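Local coordinates for translation initiation factor 6 (Methanocaldococcus jannaschii, PDB 1G61), which binds to the 50S ribosomal subunit and prevents it from joining the 30S subunit to form the 70S initiation complex, at residues A[111-122]-A[135-144]. Residues are numbered along the deposited sequence; the frame is centred on the assembly and turned at random.
Sequences ILTNDKGALISP and LNVEVEIGTI
Ala-118 and Ile-120 on one strand alternate with Glu-138 and Glu-140 of the neighbouring strand and Gly-142 just beyond it in a parallel ladder of four backbone hydrogen bonds; Glu-140 is gripped through both its N and its O. One step further back, a water accepts from Glu-138 N and donates to Lys-116 O (2.8 Å), linking the two backbones.

Apolar side chains pack on the face of Ala-118 and Ile-120. Ile-120 CG2 meets Val-139 CG1 at 3.8 Å, the two side chains crossing at about a right angle, and Ala-118 CB touches Val-137 CG2 (3.9 Å). Leu-135 CD1 meets Thr-113 tip to tip, methyl against hydroxyl, 3.6 Å from OG1. On the opposite face, shared with Glu-138 and Glu-140, chi1 of -172° sets Leu-119 CG beside its carbonyl carbon; CD1 lies 3.7 Å from Gly-142 N, and CD2 meets Ile-144 CD1 at 3.9 Å. Cutting Leu-119 back to an alanine is likely to deprive Ile-144 of this partner and open a gap beside Gly-142.

Asn-114 OD1 shapes the preceding turn, accepting from Lys-116 N in an Asx turn and from Gly-117 N, completing an Asx motif. With helix 128-135 as the connection, strands 117-120 and 138-141 form a beta-alpha-beta unit, to which strand 111-113 adds an antiparallel edge.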
loop_
_atom_site.group_PDB
_atom_site.type_symbol
_atom_site.label_atom_id
_atom_site.label_comp_id
_atom_site.label_asym_id
_atom_site.label_seq_id
_atom_site.Cartn_x
_atom_site.Cartn_y
_atom_site.Cartn_z
ATOM N N ILE A 111 -8.159 2.175 -1.832
ATOM C CA ILE A 111 -7.876 1.093 -2.779
ATOM C C ILE A 111 -6.840 0.160 -2.161
ATOM O O ILE A 111 -5.857 0.636 -1.543
ATOM C CB ILE A 111 -7.342 1.680 -4.099
ATOM C CG1 ILE A 111 -8.383 2.621 -4.729
ATOM C CG2 ILE A 111 -6.905 0.572 -5.062
ATOM C CD1 ILE A 111 -7.849 3.439 -5.912
ATOM N N LEU A 112 -7.028 -1.120 -2.378
ATOM C CA LEU A 112 -6.134 -2.151 -1.868
ATOM C C LEU A 112 -5.796 -3.087 -3.025
ATOM O O LEU A 112 -6.724 -3.720 -3.523
ATOM C CB LEU A 112 -6.842 -2.891 -0.748
ATOM C CG LEU A 112 -6.149 -4.042 -0.057
ATOM C CD1 LEU A 112 -4.992 -3.532 0.801
ATOM C CD2 LEU A 112 -7.165 -4.775 0.824
ATOM N N THR A 113 -4.547 -3.187 -3.449
ATOM C CA THR A 113 -4.217 -3.948 -4.654
ATOM C C THR A 113 -2.940 -4.730 -4.494
ATOM O O THR A 113 -1.980 -4.267 -3.863
ATOM C CB THR A 113 -4.125 -3.011 -5.867
ATOM O OG1 THR A 113 -4.107 -3.797 -7.087
ATOM C CG2 THR A 113 -2.888 -2.090 -5.860
ATOM N N ASN A 114 -2.919 -5.905 -5.144
ATOM C CA ASN A 114 -1.626 -6.538 -5.416
ATOM C C ASN A 114 -1.508 -6.649 -6.941
ATOM O O ASN A 114 -2.171 -5.870 -7.675
ATOM C CB ASN A 114 -1.416 -7.847 -4.673
ATOM C CG ASN A 114 -2.406 -8.930 -5.039
ATOM O OD1 ASN A 114 -3.192 -8.777 -5.987
ATOM N ND2 ASN A 114 -2.361 -10.051 -4.298
ATOM N N ASP A 115 -0.725 -7.580 -7.479
ATOM C CA ASP A 115 -0.572 -7.709 -8.933
ATOM C C ASP A 115 -1.605 -8.655 -9.534
ATOM O O ASP A 115 -1.475 -8.920 -10.742
ATOM C CB ASP A 115 0.843 -8.231 -9.262
ATOM C CG ASP A 115 1.894 -7.212 -8.873
ATOM O OD1 ASP A 115 1.581 -6.027 -8.663
ATOM O OD2 ASP A 115 3.079 -7.576 -8.710
ATOM N N LYS A 116 -2.566 -9.124 -8.738
ATOM C CA LYS A 116 -3.562 -10.096 -9.160
ATOM C C LYS A 116 -4.989 -9.637 -8.915
ATOM O O LYS A 116 -5.882 -10.204 -9.572
ATOM C CB LYS A 116 -3.338 -11.488 -8.468
ATOM C CG LYS A 116 -1.980 -12.075 -8.882
ATOM C CD LYS A 116 -1.597 -13.322 -8.119
ATOM C CE LYS A 116 -1.055 -12.999 -6.742
ATOM N NZ LYS A 116 -0.685 -14.252 -6.007
ATOM N N GLY A 117 -5.244 -8.641 -8.047
ATOM C CA GLY A 117 -6.643 -8.216 -7.768
ATOM C C GLY A 117 -6.596 -6.926 -6.944
ATOM O O GLY A 117 -5.583 -6.610 -6.304
ATOM N N ALA A 118 -7.727 -6.246 -6.987
ATOM C CA ALA A 118 -7.867 -4.987 -6.234
ATOM C C ALA A 118 -9.270 -4.859 -5.695
ATOM O O ALA A 118 -10.257 -5.262 -6.346
ATOM C CB ALA A 118 -7.522 -3.803 -7.169
ATOM N N LEU A 119 -9.339 -4.260 -4.496
ATOM C CA LEU A 119 -10.599 -3.915 -3.853
ATOM C C LEU A 119 -10.652 -2.381 -3.757
ATOM O O LEU A 119 -9.664 -1.733 -3.406
ATOM C CB LEU A 119 -10.675 -4.529 -2.455
ATOM C CG LEU A 119 -12.010 -4.413 -1.730
ATOM C CD1 LEU A 119 -13.092 -5.270 -2.407
ATOM C CD2 LEU A 119 -11.851 -4.844 -0.268
ATOM N N ILE A 120 -11.821 -1.783 -4.051
ATOM C CA ILE A 120 -11.947 -0.327 -4.008
ATOM C C ILE A 120 -13.196 0.028 -3.221
ATOM O O ILE A 120 -14.245 -0.644 -3.270
ATOM C CB ILE A 120 -11.997 0.307 -5.424
ATOM C CG1 ILE A 120 -13.316 0.020 -6.167
ATOM C CG2 ILE A 120 -10.777 -0.094 -6.235
ATOM C CD1 ILE A 120 -13.456 0.748 -7.496
ATOM N N SER A 121 -13.068 1.172 -2.521
ATOM C CA SER A 121 -14.218 1.730 -1.809
ATOM C C SER A 121 -15.384 1.956 -2.749
ATOM O O SER A 121 -15.201 2.405 -3.896
ATOM C CB SER A 121 -13.809 3.101 -1.230
ATOM O OG SER A 121 -14.968 3.769 -0.752
ATOM N N PRO A 122 -16.622 1.729 -2.281
ATOM C CA PRO A 122 -17.783 2.099 -3.093
ATOM C C PRO A 122 -17.750 3.569 -3.491
ATOM O O PRO A 122 -18.328 3.916 -4.547
ATOM C CB PRO A 122 -18.975 1.857 -2.125
ATOM C CG PRO A 122 -18.467 0.774 -1.208
ATOM C CD PRO A 122 -17.018 1.149 -0.990
ATOM N N LEU A 135 -4.328 -0.584 -13.206
ATOM C CA LEU A 135 -3.756 -1.663 -12.377
ATOM C C LEU A 135 -3.729 -2.996 -13.126
ATOM O O LEU A 135 -2.964 -3.891 -12.739
ATOM C CB LEU A 135 -4.532 -1.795 -11.087
ATOM C CG LEU A 135 -4.490 -0.567 -10.165
ATOM C CD1 LEU A 135 -5.265 -0.892 -8.888
ATOM C CD2 LEU A 135 -3.076 -0.130 -9.837
ATOM N N ASN A 136 -4.575 -3.157 -14.170
ATOM C CA ASN A 136 -4.555 -4.337 -15.013
ATOM C C ASN A 136 -4.829 -5.590 -14.219
ATOM O O ASN A 136 -4.216 -6.645 -14.466
ATOM C CB ASN A 136 -3.224 -4.463 -15.796
ATOM C CG ASN A 136 -3.271 -5.514 -16.888
ATOM O OD1 ASN A 136 -2.264 -6.216 -17.134
ATOM N ND2 ASN A 136 -4.389 -5.579 -17.544
ATOM N N VAL A 137 -5.774 -5.530 -13.285
ATOM C CA VAL A 137 -6.217 -6.666 -12.500
ATOM C C VAL A 137 -7.745 -6.610 -12.330
ATOM O O VAL A 137 -8.367 -5.578 -12.578
ATOM C CB VAL A 137 -5.585 -6.721 -11.106
ATOM C CG1 VAL A 137 -4.064 -6.912 -11.157
ATOM C CG2 VAL A 137 -5.917 -5.450 -10.321
ATOM N N GLU A 138 -8.285 -7.735 -11.892
ATOM C CA GLU A 138 -9.686 -7.749 -11.506
ATOM C C GLU A 138 -9.916 -6.736 -10.407
ATOM O O GLU A 138 -9.147 -6.780 -9.410
ATOM C CB GLU A 138 -10.019 -9.161 -10.991
ATOM C CG GLU A 138 -11.458 -9.191 -10.410
ATOM C CD GLU A 138 -11.778 -10.420 -9.615
ATOM O OE1 GLU A 138 -10.941 -11.343 -9.456
ATOM O OE2 GLU A 138 -12.930 -10.574 -9.138
ATOM N N VAL A 139 -10.944 -5.910 -10.519
ATOM C CA VAL A 139 -11.315 -4.935 -9.470
ATOM C C VAL A 139 -12.700 -5.244 -8.963
ATOM O O VAL A 139 -13.613 -5.483 -9.763
ATOM C CB VAL A 139 -11.281 -3.495 -10.045
ATOM C CG1 VAL A 139 -11.803 -2.494 -9.015
ATOM C CG2 VAL A 139 -9.838 -3.150 -10.457
ATOM N N GLU A 140 -12.872 -5.303 -7.643
ATOM C CA GLU A 140 -14.198 -5.423 -7.047
ATOM C C GLU A 140 -14.413 -4.268 -6.072
ATOM O O GLU A 140 -13.443 -3.708 -5.520
ATOM C CB GLU A 140 -14.333 -6.749 -6.263
ATOM C CG GLU A 140 -14.132 -7.966 -7.155
ATOM C CD GLU A 140 -15.116 -8.053 -8.295
ATOM O OE1 GLU A 140 -16.212 -7.435 -8.244
ATOM O OE2 GLU A 140 -14.841 -8.764 -9.294
ATOM N N ILE A 141 -15.669 -3.910 -5.844
ATOM C CA ILE A 141 -16.027 -2.843 -4.917
ATOM C C ILE A 141 -16.380 -3.475 -3.592
ATOM O O ILE A 141 -17.101 -4.505 -3.557
ATOM C CB ILE A 141 -17.214 -2.049 -5.510
ATOM C CG1 ILE A 141 -16.809 -1.261 -6.771
ATOM C CG2 ILE A 141 -17.838 -1.203 -4.430
ATOM C CD1 ILE A 141 -17.961 -0.833 -7.670
ATOM N N GLY A 142 -15.940 -2.882 -2.474
ATOM C CA GLY A 142 -16.426 -3.435 -1.196
ATOM C C GLY A 142 -15.753 -2.733 -0.044
ATOM O O GLY A 142 -15.129 -1.654 -0.224
ATOM N N THR A 143 -15.887 -3.337 1.129
ATOM C CA THR A 143 -15.414 -2.783 2.401
ATOM C C THR A 143 -14.511 -3.796 3.096
ATOM O O THR A 143 -14.402 -4.922 2.610
ATOM C CB THR A 143 -16.607 -2.432 3.306
ATOM O OG1 THR A 143 -17.457 -3.589 3.405
ATOM C CG2 THR A 143 -17.481 -1.358 2.658
ATOM N N ILE A 144 -13.903 -3.403 4.204
ATOM C CA ILE A 144 -13.140 -4.285 5.079
ATOM C C ILE A 144 -13.639 -4.057 6.488
ATOM O O ILE A 144 -13.516 -2.918 6.957
ATOM C CB ILE A 144 -11.607 -4.028 4.997
ATOM C CG1 ILE A 144 -11.038 -4.292 3.624
ATOM C CG2 ILE A 144 -10.882 -4.809 6.110
ATOM C CD1 ILE A 144 -10.669 -5.719 3.359
HETATM O O HOH W 1 -6.790 -10.218 -12.177
#